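Local structure of Apc35852 (Geobacillus stearothermophilus, 1U9C) at residues A[88-93]-A[116-121]; A[25-30]-A[56-61]. The protein is of unknown function but belongs to the DJ-1/PfpI family, whose members include chaperones and cysteine proteases. All blocks are in the same frame, centred on the assembly; numbering follows the deposited sequence.

How the contacts relate
Contact 2 comes first along the chain and closes before contact 1 opens. Their centres are about 26 Å apart, on opposite sides of the chain's centre, and their nearest atoms stay about 10 Å from each other. Contact 1 packs the end of helix 109-120 against the run into strand 92-95, a central strand of the mixed sheet. Contact 2 joins the residues leading into helix 28-40 to the loop between strand 44-49 and helix 70-75. Both belong to the DJ-1/PfpI family region. Contact 1 is part of the alpha/beta framework. In contact 2, Glu30 of segment 25-30 lies close to the oxidised Cys129.

Contact 1. Residues A[88-93]-A[116-121]; sequences HGFDAI and QQFAED
Gln117 reaches across to His88. Its chain is bent at chi2 (-67°), and this turns the amide toward the imidazole. OE1 lies near the plane of the ring, at its edge, 3.1 Å from His88 NE2. The hydrogen bond from NE2 is weak, because it is strongly bent at the hydrogen (122°). The amide and ring planes are well turned from each other.

Phe118 is the main apolar residue here. Its ring points from the helix to the start of strand 92-95. Ile93 CB sits over one face of the ring, offset toward the rim and 3.9 Å from the ring centroid, a CH-pi contact. Ile93 CG1 is anti to the backbone N (chi1 -176°), which leaves CG2 between N and the carbonyl carbon; there it meets Phe118 CD2 at 3.7 Å. At the far end of the ring, Phe118 CZ touches Phe90 CB at 3.6 Å. The Phe90 ring itself turns away, and makes a cation-pi contact with Arg7. Phe118 CE2 also lies 3.4 Å from Ala92 C. With an alanine in place of Phe118, Ile93 loses its ring face, and a gap would probably open between helix and strand.

Asp121 follows the helix. Its OD2 comes to the edge of the His88 ring, 3.5 Å from NE2. The same OD2 is 3.1 Å from Gln117 O, and both atoms are acceptors.

Strands 92-95 and 124-127 are parallel neighbours, and helix 109-120 joins them in a beta-alpha-beta crossover. The buried part of the contact is apolar; His88 and Asp121 lie at the solvent side, and the one hydrogen bond between the segments, from His88 to Gln117, is weak. The nearby carboxylate of Asp121 may somewhat favour a protonated His88.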
ATOM      1  N   HIS A  88      12.220  -5.643 -10.490  1.00 25.22           N
ATOM      2  CA  HIS A  88      12.416  -7.042 -10.770  1.00 25.16           C
ATOM      3  C   HIS A  88      13.036  -7.726  -9.566  1.00 24.77           C
ATOM      4  O   HIS A  88      13.600  -7.067  -8.667  1.00 25.04           O
ATOM      5  CB  HIS A  88      13.286  -7.186 -12.023  1.00 26.86           C
ATOM      6  CG  HIS A  88      12.619  -6.636 -13.250  1.00 29.29           C
ATOM      7  ND1 HIS A  88      12.915  -5.398 -13.778  1.00 32.46           N
ATOM      8  CD2 HIS A  88      11.604  -7.132 -13.995  1.00 31.98           C
ATOM      9  CE1 HIS A  88      12.150  -5.184 -14.842  1.00 33.78           C
ATOM     10  NE2 HIS A  88      11.341  -6.222 -14.987  1.00 34.13           N
ATOM     11  N   GLY A  89      12.818  -9.038  -9.479  1.00 25.04           N
ATOM     12  CA  GLY A  89      13.353  -9.869  -8.402  1.00 25.30           C
ATOM     13  C   GLY A  89      12.396 -10.155  -7.256  1.00 25.83           C
ATOM     14  O   GLY A  89      12.779 -10.823  -6.303  1.00 28.13           O
ATOM     15  N   PHE A  90      11.156  -9.676  -7.326  1.00 23.54           N
ATOM     16  CA  PHE A  90      10.155  -9.857  -6.278  1.00 23.36           C
ATOM     17  C   PHE A  90       8.906 -10.506  -6.815  1.00 23.75           C
ATOM     18  O   PHE A  90       8.458 -10.164  -7.891  1.00 27.10           O
ATOM     19  CB  PHE A  90       9.790  -8.515  -5.676  1.00 24.05           C
ATOM     20  CG  PHE A  90      10.923  -7.875  -4.977  1.00 21.74           C
ATOM     21  CD1 PHE A  90      11.274  -8.248  -3.704  1.00 22.91           C
ATOM     22  CD2 PHE A  90      11.684  -6.896  -5.627  1.00 23.65           C
ATOM     23  CE1 PHE A  90      12.381  -7.719  -3.093  1.00 25.06           C
ATOM     24  CE2 PHE A  90      12.781  -6.329  -5.006  1.00 26.96           C
ATOM     25  CZ  PHE A  90      13.120  -6.739  -3.733  1.00 26.46           C
ATOM     26  N   ASP A  91       8.285 -11.361  -6.023  1.00 20.69           N
ATOM     27  CA  ASP A  91       7.049 -12.052  -6.355  1.00 20.66           C
ATOM     28  C   ASP A  91       5.823 -11.222  -6.087  1.00 18.15           C
ATOM     29  O   ASP A  91       4.785 -11.424  -6.670  1.00 20.69           O
ATOM     30  CB  ASP A  91       7.008 -13.340  -5.582  1.00 20.99           C
ATOM     31  CG  ASP A  91       8.203 -14.159  -5.851  1.00 22.44           C
ATOM     32  OD1 ASP A  91       8.219 -14.864  -6.904  1.00 24.81           O
ATOM     33  OD2 ASP A  91       9.203 -14.228  -5.102  1.00 22.99           O
ATOM     34  N   ALA A  92       5.932 -10.254  -5.168  1.00 19.37           N
ATOM     35  CA  ALA A  92       4.810  -9.404  -4.761  1.00 19.17           C
ATOM     36  C   ALA A  92       5.322  -8.022  -4.337  1.00 20.03           C
ATOM     37  O   ALA A  92       6.444  -7.941  -3.770  1.00 19.51           O
ATOM     38  CB  ALA A  92       3.967  -9.996  -3.626  1.00 20.40           C
ATOM     39  N   ILE A  93       4.489  -7.007  -4.510  1.00 19.45           N
ATOM     40  CA  ILE A  93       4.747  -5.667  -3.906  1.00 19.61           C
ATOM     41  C   ILE A  93       3.534  -5.399  -3.050  1.00 19.01           C
ATOM     42  O   ILE A  93       2.378  -5.697  -3.391  1.00 20.66           O
ATOM     43  CB  ILE A  93       4.960  -4.603  -5.022  1.00 19.35           C
ATOM     44  CG1 ILE A  93       5.322  -3.266  -4.373  1.00 20.49           C
ATOM     45  CG2 ILE A  93       3.773  -4.437  -5.932  1.00 20.07           C
ATOM     46  CD1 ILE A  93       5.717  -2.217  -5.450  1.00 21.10           C
ATOM     47  N   GLN A 116       4.243  -0.704 -12.922  1.00 21.04           N
ATOM     48  CA  GLN A 116       4.059  -1.141 -14.320  1.00 21.56           C
ATOM     49  C   GLN A 116       4.730  -2.464 -14.584  1.00 21.45           C
ATOM     50  O   GLN A 116       4.134  -3.381 -15.225  1.00 21.15           O
ATOM     51  CB  GLN A 116       4.617  -0.084 -15.256  1.00 21.27           C
ATOM     52  CG  GLN A 116       4.605  -0.473 -16.768  1.00 23.83           C
ATOM     53  CD  GLN A 116       4.899   0.670 -17.672  1.00 26.25           C
ATOM     54  OE1 GLN A 116       5.917   0.693 -18.378  1.00 35.21           O
ATOM     55  NE2 GLN A 116       3.990   1.614 -17.714  1.00 24.63           N
ATOM     56  N   GLN A 117       5.963  -2.621 -14.128  1.00 20.59           N
ATOM     57  CA  GLN A 117       6.651  -3.876 -14.370  1.00 21.72           C
ATOM     58  C   GLN A 117       6.024  -5.040 -13.635  1.00 21.43           C
ATOM     59  O   GLN A 117       5.899  -6.168 -14.177  1.00 21.19           O
ATOM     60  CB  GLN A 117       8.119  -3.752 -14.014  1.00 22.36           C
ATOM     61  CG  GLN A 117       8.820  -2.810 -14.886  1.00 26.07           C
ATOM     62  CD  GLN A 117       8.913  -3.305 -16.335  1.00 29.14           C
ATOM     63  OE1 GLN A 117       9.373  -4.412 -16.546  1.00 31.68           O
ATOM     64  NE2 GLN A 117       8.436  -2.531 -17.261  1.00 32.54           N
ATOM     65  N   PHE A 118       5.657  -4.843 -12.365  1.00 20.16           N
ATOM     66  CA  PHE A 118       4.934  -5.891 -11.657  1.00 20.91           C
ATOM     67  C   PHE A 118       3.686  -6.324 -12.407  1.00 21.29           C
ATOM     68  O   PHE A 118       3.403  -7.523 -12.517  1.00 20.36           O
ATOM     69  CB  PHE A 118       4.569  -5.480 -10.211  1.00 20.38           C
ATOM     70  CG  PHE A 118       5.687  -5.733  -9.200  1.00 20.93           C
ATOM     71  CD1 PHE A 118       6.776  -4.893  -9.162  1.00 21.47           C
ATOM     72  CD2 PHE A 118       5.602  -6.709  -8.286  1.00 21.89           C
ATOM     73  CE1 PHE A 118       7.770  -5.070  -8.188  1.00 22.36           C
ATOM     74  CE2 PHE A 118       6.622  -6.913  -7.331  1.00 20.79           C
ATOM     75  CZ  PHE A 118       7.673  -6.058  -7.296  1.00 20.37           C
ATOM     76  N   ALA A 119       2.925  -5.363 -12.912  1.00 22.07           N
ATOM     77  CA  ALA A 119       1.676  -5.631 -13.648  1.00 21.80           C
ATOM     78  C   ALA A 119       1.993  -6.384 -14.958  1.00 21.51           C
ATOM     79  O   ALA A 119       1.441  -7.475 -15.248  1.00 24.00           O
ATOM     80  CB  ALA A 119       0.918  -4.348 -13.894  1.00 21.52           C
ATOM     81  N   GLU A 120       2.960  -5.853 -15.684  1.00 21.44           N
ATOM     82  CA  GLU A 120       3.373  -6.474 -16.951  1.00 20.82           C
ATOM     83  C   GLU A 120       3.808  -7.893 -16.751  1.00 20.75           C
ATOM     84  O   GLU A 120       3.681  -8.715 -17.675  1.00 20.66           O
ATOM     85  CB  GLU A 120       4.598  -5.748 -17.524  1.00 21.49           C
ATOM     86  CG  GLU A 120       4.329  -4.371 -18.080  1.00 23.56           C
ATOM     87  CD  GLU A 120       3.740  -4.418 -19.444  0.50 20.00           C
ATOM     88  OE1 GLU A 120       2.756  -3.637 -19.632  0.50 27.15           O
ATOM     89  OE2 GLU A 120       4.298  -5.184 -20.308  0.50 21.78           O
ATOM     90  N   ASP A 121       4.376  -8.187 -15.589  1.00 19.65           N
ATOM     91  CA  ASP A 121       4.994  -9.468 -15.349  1.00 19.48           C
ATOM     92  C   ASP A 121       4.133 -10.475 -14.577  1.00 19.86           C
ATOM     93  O   ASP A 121       4.612 -11.546 -14.224  1.00 18.76           O
ATOM     94  CB  ASP A 121       6.336  -9.299 -14.619  1.00 20.56           C
ATOM     95  CG  ASP A 121       7.336  -8.487 -15.445  1.00 23.68           C
ATOM     96  OD1 ASP A 121       7.149  -8.310 -16.684  1.00 25.32           O
ATOM     97  OD2 ASP A 121       8.342  -7.947 -14.925  1.00 29.94           O
TER

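Contact 2. Residues A[25-30]-A[56-61]; sequences GLWLEE and PLDPRS
Leu26 and Leu57 form a single backbone bridge with the parallel bonding pattern: Leu26 N donates to Pro56 O (2.9 Å), and Asp58 N donates to Leu26 O (2.8 Å). Both bonds are nearly straight at the hydrogen, though the second donor sits above the carbonyl plane. Gly25 comes so close to this bridge that a CB there would clash with Pro56 O.

The side chains of Leu26 and Leu57 lie side by side and touch through their CD2 atoms at 3.8 Å.

Ser61 ties the other end. Its OG is placed between its own backbone N and carbonyl carbon (chi1 78°), and from there it accepts a straight bond from Leu28 N (3.1 Å, 179°). The same hydroxyl donates to Asp58 O, in the carbonyl plane and on a lone pair. Asp58 O also takes Ser61 N. Ser61 CB lies over the five-membered ring of Trp27, 3.5 Å from its centroid, a CH-pi contact. The six-membered ring reaches on to Arg60, with Trp27 CH2 3.7 Å from Arg60 CB. Asp58 OD1 accepts from Arg60 N in an Asx turn, and OD2 bonds Thr24. A water links Glu29 N to Ser61 O.

These bonds tie the residues leading into helix 28-40 to the loop 56-61. Glu30, in the first turn of that helix, lies close to the sulfinic acid form of Cys129. The Ser61 hydroxyl joins the two segments, accepting from Leu28 N while it donates to Asp58 O of its own loop, and its CB packs on the indole.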
ATOM      1  N   GLY A  25       1.972  10.561   7.926  1.00 20.30           N
ATOM      2  CA  GLY A  25       3.068   9.603   7.637  1.00 20.58           C
ATOM      3  C   GLY A  25       2.472   8.246   7.313  1.00 19.28           C
ATOM      4  O   GLY A  25       1.395   8.175   6.838  1.00 19.75           O
ATOM      5  N   LEU A  26       3.259   7.209   7.546  1.00 19.61           N
ATOM      6  CA  LEU A  26       2.822   5.817   7.398  1.00 19.45           C
ATOM      7  C   LEU A  26       1.891   5.449   8.513  1.00 19.54           C
ATOM      8  O   LEU A  26       2.101   5.805   9.683  1.00 20.07           O
ATOM      9  CB  LEU A  26       4.060   4.928   7.493  1.00 19.39           C
ATOM     10  CG  LEU A  26       3.801   3.443   7.734  1.00 19.75           C
ATOM     11  CD1 LEU A  26       3.097   2.746   6.613  1.00 20.20           C
ATOM     12  CD2 LEU A  26       5.156   2.782   8.026  1.00 20.42           C
ATOM     13  N   TRP A  27       0.801   4.749   8.186  1.00 20.13           N
ATOM     14  CA  TRP A  27      -0.056   4.182   9.203  1.00 20.51           C
ATOM     15  C   TRP A  27       0.581   2.873   9.686  1.00 19.63           C
ATOM     16  O   TRP A  27       0.560   1.883   8.964  1.00 20.08           O
ATOM     17  CB  TRP A  27      -1.480   3.886   8.684  1.00 21.23           C
ATOM     18  CG  TRP A  27      -2.424   3.688   9.782  1.00 21.79           C
ATOM     19  CD1 TRP A  27      -2.690   2.512  10.446  1.00 22.49           C
ATOM     20  CD2 TRP A  27      -3.150   4.703  10.461  1.00 21.87           C
ATOM     21  NE1 TRP A  27      -3.578   2.749  11.480  1.00 23.44           N
ATOM     22  CE2 TRP A  27      -3.851   4.086  11.503  1.00 22.66           C
ATOM     23  CE3 TRP A  27      -3.276   6.084  10.276  1.00 23.05           C
ATOM     24  CZ2 TRP A  27      -4.667   4.804  12.354  1.00 24.25           C
ATOM     25  CZ3 TRP A  27      -4.090   6.790  11.137  1.00 25.36           C
ATOM     26  CH2 TRP A  27      -4.755   6.166  12.132  1.00 24.48           C
ATOM     27  N   LEU A  28       1.155   2.905  10.866  1.00 19.42           N
ATOM     28  CA  LEU A  28       2.040   1.844  11.336  1.00 19.31           C
ATOM     29  C   LEU A  28       1.500   0.436  11.143  1.00 20.54           C
ATOM     30  O   LEU A  28       2.194  -0.438  10.578  1.00 20.43           O
ATOM     31  CB  LEU A  28       2.474   2.123  12.776  1.00 21.37           C
ATOM     32  CG  LEU A  28       3.369   1.041  13.356  1.00 20.94           C
ATOM     33  CD1 LEU A  28       4.674   0.809  12.592  1.00 22.75           C
ATOM     34  CD2 LEU A  28       3.642   1.427  14.811  1.00 21.85           C
ATOM     35  N   GLU A  29       0.274   0.164  11.554  1.00 20.51           N
ATOM     36  CA  GLU A  29      -0.234  -1.191  11.525  1.00 20.27           C
ATOM     37  C   GLU A  29      -0.223  -1.751  10.119  1.00 20.22           C
ATOM     38  O   GLU A  29      -0.131  -2.974   9.922  1.00 21.04           O
ATOM     39  CB  GLU A  29      -1.688  -1.234  12.108  1.00 21.46           C
ATOM     40  CG  GLU A  29      -2.400  -2.574  11.976  1.00 24.71           C
ATOM     41  CD  GLU A  29      -3.799  -2.611  12.511  1.00 27.48           C
ATOM     42  OE1 GLU A  29      -4.410  -1.554  12.795  1.00 33.14           O
ATOM     43  OE2 GLU A  29      -4.284  -3.770  12.588  1.00 32.62           O
ATOM     44  N   GLU A  30      -0.483  -0.907   9.144  1.00 19.80           N
ATOM     45  CA  GLU A  30      -0.584  -1.339   7.757  1.00 19.93           C
ATOM     46  C   GLU A  30       0.713  -1.863   7.177  1.00 19.78           C
ATOM     47  O   GLU A  30       0.692  -2.581   6.183  1.00 20.42           O
ATOM     48  CB  GLU A  30      -1.167  -0.234   6.905  1.00 20.84           C
ATOM     49  CG  GLU A  30      -2.632   0.064   7.263  1.00 20.78           C
ATOM     50  CD  GLU A  30      -3.193   1.261   6.629  1.00 24.34           C
ATOM     51  OE1 GLU A  30      -2.616   1.843   5.762  1.00 24.35           O
ATOM     52  OE2 GLU A  30      -4.327   1.622   7.118  1.00 25.38           O
ATOM     53  N   PRO A  56       8.516   8.354   8.749  1.00 19.76           N
ATOM     54  CA  PRO A  56       7.664   9.014   9.735  1.00 20.00           C
ATOM     55  C   PRO A  56       6.342   8.280   9.869  1.00 21.18           C
ATOM     56  O   PRO A  56       5.785   7.792   8.883  1.00 21.35           O
ATOM     57  CB  PRO A  56       7.419  10.400   9.102  1.00 21.14           C
ATOM     58  CG  PRO A  56       7.438  10.123   7.622  1.00 22.17           C
ATOM     59  CD  PRO A  56       8.506   9.031   7.435  1.00 21.18           C
ATOM     60  N   LEU A  57       5.830   8.207  11.089  1.00 20.34           N
ATOM     61  CA  LEU A  57       4.594   7.522  11.330  1.00 20.87           C
ATOM     62  C   LEU A  57       3.478   8.549  11.554  1.00 21.06           C
ATOM     63  O   LEU A  57       3.691   9.562  12.233  1.00 22.18           O
ATOM     64  CB  LEU A  57       4.739   6.639  12.585  1.00 21.92           C
ATOM     65  CG  LEU A  57       5.885   5.605  12.474  1.00 23.58           C
ATOM     66  CD1 LEU A  57       6.019   4.726  13.768  1.00 25.93           C
ATOM     67  CD2 LEU A  57       5.671   4.736  11.204  1.00 24.69           C
ATOM     68  N   ASP A  58       2.315   8.261  11.038  1.00 21.64           N
ATOM     69  CA  ASP A  58       1.137   9.098  11.303  1.00 22.71           C
ATOM     70  C   ASP A  58       0.944   9.077  12.793  1.00 22.75           C
ATOM     71  O   ASP A  58       0.859   7.995  13.389  1.00 21.53           O
ATOM     72  CB  ASP A  58      -0.071   8.597  10.596  1.00 22.74           C
ATOM     73  CG  ASP A  58      -1.248   9.537  10.696  1.00 23.90           C
ATOM     74  OD1 ASP A  58      -1.668   9.856  11.819  1.00 25.37           O
ATOM     75  OD2 ASP A  58      -1.737  10.089   9.651  1.00 28.39           O
ATOM     76  N   PRO A  59       0.820  10.221  13.462  1.00 23.95           N
ATOM     77  CA  PRO A  59       0.685  10.228  14.900  1.00 24.29           C
ATOM     78  C   PRO A  59      -0.543   9.543  15.409  1.00 24.01           C
ATOM     79  O   PRO A  59      -0.510   9.054  16.534  1.00 25.67           O
ATOM     80  CB  PRO A  59       0.671  11.712  15.244  1.00 24.38           C
ATOM     81  CG  PRO A  59       0.845  12.461  14.036  1.00 28.27           C
ATOM     82  CD  PRO A  59       0.903  11.580  12.907  1.00 24.08           C
ATOM     83  N   ARG A  60      -1.601   9.434  14.633  1.00 23.05           N
ATOM     84  CA  ARG A  60      -2.785   8.729  15.115  1.00 22.38           C
ATOM     85  C   ARG A  60      -2.599   7.204  15.104  1.00 22.51           C
ATOM     86  O   ARG A  60      -3.446   6.458  15.564  1.00 22.74           O
ATOM     87  CB  ARG A  60      -4.029   9.137  14.284  1.00 23.96           C
ATOM     88  CG  ARG A  60      -4.449  10.589  14.512  1.00 25.49           C
ATOM     89  CD  ARG A  60      -5.104  10.807  15.864  1.00 28.18           C
ATOM     90  NE  ARG A  60      -6.296   9.984  16.125  1.00 28.57           N
ATOM     91  CZ  ARG A  60      -7.536  10.261  15.708  1.00 30.13           C
ATOM     92  NH1 ARG A  60      -7.806  11.375  15.025  1.00 31.50           N
ATOM     93  NH2 ARG A  60      -8.519   9.428  15.993  1.00 29.73           N
ATOM     94  N   SER A  61      -1.466   6.731  14.565  1.00 20.82           N
ATOM     95  CA  SER A  61      -1.255   5.301  14.355  1.00 21.09           C
ATOM     96  C   SER A  61      -0.214   4.668  15.295  1.00 18.30           C
ATOM     97  O   SER A  61       0.022   3.464  15.232  1.00 20.67           O
ATOM     98  CB  SER A  61      -0.758   5.009  12.917  1.00 20.40           C
ATOM     99  OG  SER A  61       0.637   5.288  12.709  1.00 21.13           O
TER
HETATM  100  O   HOH W   1      -1.100   1.620  13.602  1.00 21.03           O